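Local coordinates for mandelate racemase/muconate lactonizing enzyme-like protein (Rubrobacter xylanophilus DSM 9941, PDB 3CYJ) that is of unestablished function but belongs to the mandelate racemase/muconate lactonizing family of the enolase superfamily and holds a sodium ion at its barrel metal site, at residues V163-G168 and V189-D194. Sequence-based numbering, arbitrary orientation.
Sequences VKMKVG and VELMVD. With NA (sodium ion), chain E.
Neighbouring parallel strands of the enolase-type barrel, 162-166 and 190-194, pair here as the two ends of a beta-alpha-beta crossover through helix 174-185, matching Val163 with Leu191 and Lys166 with Asp194. Five backbone hydrogen bonds join segments 163-168 and 189-194, from Val163 N to Glu190 O (3.0 Å, nearly straight at 174°) through to Val167 N on Asp194 O (3.0 Å), the last from just past the strand end. Toward the surrounding helices, Leu191 CD1 sits between Val163 CG2 and Met165 CG, 3.9 Å from each, and Val193 CG1 meets Val167 CG1. Lys164, Lys166, Met192 and Asp194 turn to the barrel interior. Asp194 CG lies anti to the backbone N (chi1 -177°), which carries OD2 to within 2.5 Å of the sodium ion; Glu221 and Glu222 complete the metal site, and Asn196 N bonds Asp194 OD1, helping to fix the carboxylate's rotation. Lys166 runs alongside Asp194, its chain bent at chi2, and NZ forms a salt bridge to the same OD2 (3.1 Å) from above the carboxylate plane. Lys164 NZ, 3.7 Å from Asp194 OD2, instead makes salt bridges to Glu221 and Glu317. OD2 thus serves two partners at once, the sodium ion and Lys166 NZ, which ties the ends of both strands to the metal site.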
ATOM      1  N   VAL A 163      34.498  -0.799  16.988  1.00 42.06           N
ATOM      2  CA  VAL A 163      34.596   0.569  17.444  1.00 41.06           C
ATOM      3  C   VAL A 163      33.686   1.489  16.636  1.00 41.10           C
ATOM      4  O   VAL A 163      33.532   1.293  15.383  1.00 40.36           O
ATOM      5  CB  VAL A 163      36.064   1.128  17.439  1.00 41.32           C
ATOM      6  CG1 VAL A 163      36.959   0.382  18.445  1.00 42.28           C
ATOM      7  CG2 VAL A 163      36.648   1.167  16.051  1.00 37.76           C
ATOM      8  N   LYS A 164      33.108   2.486  17.339  1.00 39.41           N
ATOM      9  CA  LYS A 164      32.323   3.555  16.680  1.00 39.03           C
ATOM     10  C   LYS A 164      32.900   4.972  16.808  1.00 38.43           C
ATOM     11  O   LYS A 164      33.407   5.369  17.847  1.00 39.37           O
ATOM     12  CB  LYS A 164      30.825   3.514  17.132  1.00 38.88           C
ATOM     13  CG  LYS A 164      29.824   4.311  16.249  1.00 37.67           C
ATOM     14  CD  LYS A 164      28.331   4.131  16.757  1.00 34.41           C
ATOM     15  CE  LYS A 164      28.100   5.033  17.989  1.00 35.27           C
ATOM     16  NZ  LYS A 164      26.795   4.910  18.657  1.00 36.01           N
ATOM     17  N   MET A 165      32.810   5.732  15.726  1.00 38.00           N
ATOM     18  CA  MET A 165      33.258   7.133  15.669  1.00 37.09           C
ATOM     19  C   MET A 165      32.144   8.073  15.085  1.00 37.09           C
ATOM     20  O   MET A 165      31.182   7.615  14.458  1.00 35.98           O
ATOM     21  CB  MET A 165      34.559   7.255  14.856  1.00 36.21           C
ATOM     22  CG  MET A 165      34.503   6.702  13.429  1.00 33.46           C
ATOM     23  SD  MET A 165      35.932   7.060  12.307  1.00 30.75           S
ATOM     24  CE  MET A 165      35.930   8.854  12.180  1.00 29.36           C
ATOM     25  N   LYS A 166      32.279   9.378  15.316  1.00 38.17           N
ATOM     26  CA  LYS A 166      31.393  10.372  14.740  1.00 37.14           C
ATOM     27  C   LYS A 166      31.845  10.876  13.373  1.00 37.99           C
ATOM     28  O   LYS A 166      33.038  11.016  13.094  1.00 36.96           O
ATOM     29  CB  LYS A 166      31.259  11.550  15.698  1.00 38.92           C
ATOM     30  CG  LYS A 166      30.980  11.185  17.165  1.00 37.66           C
ATOM     31  CD  LYS A 166      29.724  10.368  17.301  1.00 40.17           C
ATOM     32  CE  LYS A 166      29.090  10.592  18.652  1.00 41.71           C
ATOM     33  NZ  LYS A 166      28.213   9.455  18.972  1.00 43.63           N
ATOM     34  N   VAL A 167      30.867  11.138  12.508  1.00 38.28           N
ATOM     35  CA  VAL A 167      31.093  11.735  11.186  1.00 38.04           C
ATOM     36  C   VAL A 167      30.020  12.790  10.952  1.00 38.42           C
ATOM     37  O   VAL A 167      28.989  12.822  11.639  1.00 37.26           O
ATOM     38  CB  VAL A 167      30.918  10.692   9.993  1.00 38.97           C
ATOM     39  CG1 VAL A 167      32.048   9.728   9.943  1.00 37.06           C
ATOM     40  CG2 VAL A 167      29.529   9.981  10.083  1.00 35.63           C
ATOM     41  N   GLY A 168      30.230  13.614   9.944  1.00 38.79           N
ATOM     42  CA  GLY A 168      29.095  14.406   9.448  1.00 41.26           C
ATOM     43  C   GLY A 168      29.071  15.871   9.817  1.00 43.43           C
ATOM     44  O   GLY A 168      28.246  16.632   9.251  1.00 43.85           O
ATOM     45  N   VAL A 189      39.116  -5.209  12.741  1.00 52.53           N
ATOM     46  CA  VAL A 189      38.234  -4.523  13.667  1.00 49.93           C
ATOM     47  C   VAL A 189      37.093  -3.867  12.857  1.00 48.75           C
ATOM     48  O   VAL A 189      37.320  -3.209  11.837  1.00 48.14           O
ATOM     49  CB  VAL A 189      39.028  -3.481  14.483  1.00 50.30           C
ATOM     50  CG1 VAL A 189      38.106  -2.590  15.292  1.00 49.65           C
ATOM     51  CG2 VAL A 189      40.078  -4.161  15.376  1.00 47.42           C
ATOM     52  N   GLU A 190      35.869  -4.104  13.288  1.00 46.78           N
ATOM     53  CA  GLU A 190      34.707  -3.499  12.670  1.00 46.17           C
ATOM     54  C   GLU A 190      34.659  -1.993  12.920  1.00 44.54           C
ATOM     55  O   GLU A 190      34.781  -1.534  14.070  1.00 44.03           O
ATOM     56  CB  GLU A 190      33.436  -4.177  13.220  1.00 47.08           C
ATOM     57  CG  GLU A 190      32.164  -3.841  12.459  1.00 49.46           C
ATOM     58  CD  GLU A 190      30.882  -4.172  13.253  1.00 56.37           C
ATOM     59  OE1 GLU A 190      30.909  -5.236  13.961  1.00 56.29           O
ATOM     60  OE2 GLU A 190      29.865  -3.383  13.135  1.00 55.08           O
ATOM     61  N   LEU A 191      34.520  -1.219  11.851  1.00 42.42           N
ATOM     62  CA  LEU A 191      34.428   0.232  12.029  1.00 42.34           C
ATOM     63  C   LEU A 191      33.010   0.761  11.800  1.00 41.88           C
ATOM     64  O   LEU A 191      32.473   0.611  10.717  1.00 43.03           O
ATOM     65  CB  LEU A 191      35.448   0.991  11.159  1.00 41.92           C
ATOM     66  CG  LEU A 191      35.500   2.519  11.283  1.00 42.63           C
ATOM     67  CD1 LEU A 191      35.825   3.058  12.724  1.00 38.08           C
ATOM     68  CD2 LEU A 191      36.393   3.143  10.224  1.00 41.00           C
ATOM     69  N   MET A 192      32.433   1.410  12.820  1.00 40.42           N
ATOM     70  CA  MET A 192      31.065   1.858  12.803  1.00 37.93           C
ATOM     71  C   MET A 192      31.045   3.388  12.835  1.00 37.60           C
ATOM     72  O   MET A 192      31.868   4.007  13.507  1.00 37.29           O
ATOM     73  CB  MET A 192      30.377   1.319  14.073  1.00 38.59           C
ATOM     74  CG  MET A 192      30.548  -0.246  14.366  1.00 35.13           C
ATOM     75  SD  MET A 192      30.205  -0.726  16.052  1.00 28.21           S
ATOM     76  CE  MET A 192      28.460  -0.294  16.120  1.00 31.36           C
ATOM     77  N   VAL A 193      30.110   4.016  12.112  1.00 37.10           N
ATOM     78  CA  VAL A 193      29.976   5.498  12.157  1.00 35.64           C
ATOM     79  C   VAL A 193      28.602   5.983  12.662  1.00 35.52           C
ATOM     80  O   VAL A 193      27.583   5.306  12.501  1.00 35.00           O
ATOM     81  CB  VAL A 193      30.409   6.219  10.828  1.00 35.04           C
ATOM     82  CG1 VAL A 193      31.925   5.876  10.436  1.00 33.86           C
ATOM     83  CG2 VAL A 193      29.437   5.939   9.686  1.00 36.36           C
ATOM     84  N   ASP A 194      28.593   7.166  13.267  1.00 34.98           N
ATOM     85  CA  ASP A 194      27.391   7.756  13.780  1.00 35.54           C
ATOM     86  C   ASP A 194      27.330   9.196  13.273  1.00 36.49           C
ATOM     87  O   ASP A 194      28.259   9.957  13.500  1.00 35.87           O
ATOM     88  CB  ASP A 194      27.372   7.667  15.307  1.00 33.86           C
ATOM     89  CG  ASP A 194      26.078   8.214  15.924  1.00 36.25           C
ATOM     90  OD1 ASP A 194      25.133   8.719  15.233  1.00 36.49           O
ATOM     91  OD2 ASP A 194      26.013   8.206  17.157  1.00 37.74           O
TER
HETATM   92 NA    NA E 371      23.695   8.435  17.951  1.00 55.39          NA